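Local coordinates for 33-36 kDa outer membrane protein (Acinetobacter baumannii, PDB 6GIE) that forms a beta-barrel channel in the outer membrane and, as a putative porin, probably lets small solutes cross it, at residues K60-L69 with R194-D202. Sequence-based numbering, arbitrary orientation.
Sequences KGPLAEAAFL and RTKYVGNID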
loop_
_atom_site.group_PDB
_atom_site.type_symbol
_atom_site.label_atom_id
_atom_site.label_comp_id
_atom_site.label_asym_id
_atom_site.label_seq_id
_atom_site.Cartn_x
_atom_site.Cartn_y
_atom_site.Cartn_z
ATOM N N LYS A 60 -11.910 -0.534 -15.309
ATOM C CA LYS A 60 -12.823 -1.599 -14.811
ATOM C C LYS A 60 -13.203 -1.491 -13.326
ATOM O O LYS A 60 -13.859 -2.381 -12.807
ATOM C CB LYS A 60 -12.250 -2.997 -15.092
ATOM C CG LYS A 60 -11.218 -3.480 -14.078
ATOM C CD LYS A 60 -10.542 -4.752 -14.575
ATOM C CE LYS A 60 -9.548 -4.446 -15.681
ATOM N NZ LYS A 60 -9.009 -5.664 -16.330
ATOM N N GLY A 61 -12.794 -0.415 -12.654
ATOM C CA GLY A 61 -13.177 -0.181 -11.239
ATOM C C GLY A 61 -12.522 1.057 -10.636
ATOM O O GLY A 61 -12.086 1.955 -11.334
ATOM N N PRO A 62 -12.453 1.131 -9.324
ATOM C CA PRO A 62 -11.774 2.333 -8.779
ATOM C C PRO A 62 -10.328 2.535 -9.339
ATOM O O PRO A 62 -9.514 1.545 -9.409
ATOM C CB PRO A 62 -11.722 2.036 -7.291
ATOM C CG PRO A 62 -11.837 0.507 -7.166
ATOM C CD PRO A 62 -12.680 0.074 -8.318
ATOM N N LEU A 63 -9.976 3.769 -9.738
ATOM C CA LEU A 63 -8.689 3.995 -10.427
ATOM C C LEU A 63 -7.561 3.720 -9.456
ATOM O O LEU A 63 -6.520 3.160 -9.850
ATOM C CB LEU A 63 -8.543 5.407 -10.983
ATOM C CG LEU A 63 -9.449 5.931 -12.090
ATOM C CD1 LEU A 63 -9.245 7.432 -12.306
ATOM C CD2 LEU A 63 -9.187 5.227 -13.376
ATOM N N ALA A 64 -7.740 4.031 -8.168
ATOM C CA ALA A 64 -6.611 3.782 -7.250
ATOM C C ALA A 64 -6.106 2.318 -7.249
ATOM O O ALA A 64 -4.927 2.097 -6.951
ATOM C CB ALA A 64 -6.927 4.221 -5.821
ATOM N N GLU A 65 -6.996 1.349 -7.555
ATOM C CA GLU A 65 -6.699 -0.049 -7.392
ATOM C C GLU A 65 -6.569 -0.767 -8.727
ATOM O O GLU A 65 -6.707 -1.964 -8.793
ATOM C CB GLU A 65 -7.812 -0.760 -6.571
ATOM C CG GLU A 65 -7.853 -0.334 -5.119
ATOM C CD GLU A 65 -6.610 -0.687 -4.294
ATOM O OE1 GLU A 65 -5.821 -1.595 -4.651
ATOM O OE2 GLU A 65 -6.370 0.011 -3.277
ATOM N N ALA A 66 -6.308 -0.029 -9.788
ATOM C CA ALA A 66 -6.279 -0.600 -11.137
ATOM C C ALA A 66 -5.177 -1.635 -11.285
ATOM O O ALA A 66 -5.389 -2.633 -12.036
ATOM C CB ALA A 66 -6.101 0.514 -12.183
ATOM N N ALA A 67 -4.035 -1.444 -10.589
ATOM C CA ALA A 67 -2.891 -2.416 -10.756
ATOM C C ALA A 67 -3.304 -3.777 -10.171
ATOM O O ALA A 67 -3.163 -4.874 -10.814
ATOM C CB ALA A 67 -1.588 -1.938 -10.109
ATOM N N PHE A 68 -3.779 -3.716 -8.940
ATOM C CA PHE A 68 -4.380 -4.914 -8.315
ATOM C C PHE A 68 -5.510 -5.583 -9.137
ATOM O O PHE A 68 -5.496 -6.821 -9.411
ATOM C CB PHE A 68 -4.888 -4.608 -6.931
ATOM C CG PHE A 68 -5.417 -5.816 -6.231
ATOM C CD1 PHE A 68 -4.547 -6.757 -5.692
ATOM C CD2 PHE A 68 -6.755 -6.013 -6.111
ATOM C CE1 PHE A 68 -5.062 -7.909 -5.056
ATOM C CE2 PHE A 68 -7.291 -7.148 -5.450
ATOM C CZ PHE A 68 -6.442 -8.094 -4.940
ATOM N N LEU A 69 -6.432 -4.792 -9.612
ATOM C CA LEU A 69 -7.503 -5.363 -10.404
ATOM C C LEU A 69 -7.033 -5.933 -11.738
ATOM O O LEU A 69 -7.664 -6.820 -12.271
ATOM C CB LEU A 69 -8.634 -4.372 -10.628
ATOM C CG LEU A 69 -9.406 -3.903 -9.358
ATOM C CD1 LEU A 69 -10.316 -2.745 -9.647
ATOM C CD2 LEU A 69 -10.221 -5.059 -8.809
ATOM N N ARG A 194 -1.112 -11.620 5.022
ATOM C CA ARG A 194 -2.001 -10.555 4.671
ATOM C C ARG A 194 -3.053 -10.892 3.629
ATOM O O ARG A 194 -2.912 -11.810 2.775
ATOM C CB ARG A 194 -1.144 -9.346 4.238
ATOM C CG ARG A 194 -0.502 -9.391 2.886
ATOM C CD ARG A 194 0.153 -8.020 2.517
ATOM N NE ARG A 194 0.800 -8.216 1.211
ATOM C CZ ARG A 194 0.222 -7.955 0.062
ATOM N NH1 ARG A 194 -0.942 -7.340 0.007
ATOM N NH2 ARG A 194 0.839 -8.238 -1.059
ATOM N N THR A 195 -4.063 -10.038 3.615
ATOM C CA THR A 195 -5.131 -10.199 2.663
ATOM C C THR A 195 -5.469 -8.899 2.030
ATOM O O THR A 195 -5.253 -7.881 2.640
ATOM C CB THR A 195 -6.416 -10.744 3.323
ATOM O OG1 THR A 195 -6.916 -9.818 4.266
ATOM C CG2 THR A 195 -6.160 -12.019 4.012
ATOM N N LYS A 196 -5.964 -8.962 0.799
ATOM C CA LYS A 196 -6.438 -7.820 0.109
ATOM C C LYS A 196 -7.683 -8.089 -0.719
ATOM O O LYS A 196 -7.748 -9.053 -1.489
ATOM C CB LYS A 196 -5.349 -7.284 -0.858
ATOM C CG LYS A 196 -5.632 -5.864 -1.432
ATOM C CD LYS A 196 -4.364 -5.370 -2.193
ATOM C CE LYS A 196 -4.559 -4.217 -3.144
ATOM N NZ LYS A 196 -4.917 -3.018 -2.385
ATOM N N TYR A 197 -8.653 -7.171 -0.635
ATOM C CA TYR A 197 -9.861 -7.317 -1.480
ATOM C C TYR A 197 -10.217 -6.028 -2.117
ATOM O O TYR A 197 -10.131 -4.983 -1.473
ATOM C CB TYR A 197 -11.090 -7.839 -0.650
ATOM C CG TYR A 197 -12.374 -7.957 -1.478
ATOM C CD1 TYR A 197 -12.542 -8.988 -2.395
ATOM C CD2 TYR A 197 -13.409 -7.068 -1.325
ATOM C CE1 TYR A 197 -13.707 -9.090 -3.121
ATOM C CE2 TYR A 197 -14.583 -7.190 -2.047
ATOM C CZ TYR A 197 -14.710 -8.188 -2.932
ATOM O OH TYR A 197 -15.832 -8.270 -3.685
ATOM N N VAL A 198 -10.782 -6.116 -3.320
ATOM C CA VAL A 198 -11.350 -4.937 -3.980
ATOM C C VAL A 198 -12.522 -5.411 -4.775
ATOM O O VAL A 198 -12.396 -6.286 -5.605
ATOM C CB VAL A 198 -10.324 -4.186 -4.883
ATOM C CG1 VAL A 198 -11.009 -3.037 -5.613
ATOM C CG2 VAL A 198 -9.230 -3.599 -4.028
ATOM N N GLY A 199 -13.703 -4.915 -4.439
ATOM C CA GLY A 199 -14.886 -5.204 -5.213
ATOM C C GLY A 199 -15.720 -3.973 -5.544
ATOM O O GLY A 199 -15.761 -2.973 -4.797
ATOM N N ASN A 200 -16.364 -4.061 -6.698
ATOM C CA ASN A 200 -17.384 -3.117 -7.129
ATOM C C ASN A 200 -18.642 -3.420 -6.402
ATOM O O ASN A 200 -18.924 -4.586 -6.208
ATOM C CB ASN A 200 -17.604 -3.268 -8.620
ATOM C CG ASN A 200 -16.397 -2.776 -9.406
ATOM O OD1 ASN A 200 -15.652 -1.914 -8.938
ATOM N ND2 ASN A 200 -16.198 -3.317 -10.580
ATOM N N ILE A 201 -19.395 -2.407 -5.968
ATOM C CA ILE A 201 -20.712 -2.725 -5.421
ATOM C C ILE A 201 -21.741 -2.779 -6.574
ATOM O O ILE A 201 -21.896 -1.832 -7.334
ATOM C CB ILE A 201 -21.141 -1.851 -4.211
ATOM C CG1 ILE A 201 -21.710 -0.513 -4.655
ATOM C CG2 ILE A 201 -19.991 -1.650 -3.221
ATOM C CD1 ILE A 201 -22.557 0.117 -3.584
ATOM N N ASP A 202 -22.389 -3.931 -6.713
ATOM C CA ASP A 202 -23.229 -4.239 -7.877
ATOM C C ASP A 202 -24.316 -3.186 -8.077
ATOM O O ASP A 202 -24.949 -2.741 -7.123
ATOM C CB ASP A 202 -23.880 -5.622 -7.708
ATOM C CG ASP A 202 -22.859 -6.768 -7.735
ATOM O OD1 ASP A 202 -21.699 -6.553 -7.305
ATOM O OD2 ASP A 202 -23.222 -7.892 -8.176
#
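V198 of the barrel strand 190-200 packs its two methyls among P62, E65, F68 and L69 of the folded segment 60-69. CG1 reaches P62 CG at 4.0 Å and lies 3.9 Å from L69 CD2, while CG2 rests on the aliphatic part of E65, 3.7 Å from its CG. Two residues along the strand, the side chains of K196 and F68 pass each other in opposite directions. With CG of F68 anti to the backbone N (chi1 -176°), the phenyl ring turns one face to the lysine, and K196 CE sits over it, 3.9 Å from the ring centroid, in a CH-pi contact displaced toward the rim. A bend at the last torsion of K196 (chi4 66°) then carries NZ to E65 OE1 at 2.8 Å, a salt bridge in which NZ approaches from above the carboxylate plane, 39° out of it. E211 on the adjacent strand 207-216 is a second acidic partner of NZ, so the ammonium is shared by two carboxylates.

Toward N200 and K60, both exposed to solvent, the packing is looser. There the amide ND2 of N200 gives a weak hydrogen bond to K60 O at 3.4 Å, nearly straight, and N200 OD1 merely lies beside P62 CD at 3.6 Å. Segment 60-69 links strands 55-57 and 74-83; by the usual topology it is a periplasmic turn folded inward, its short helix 66-69 packed inside a porin beta-barrel.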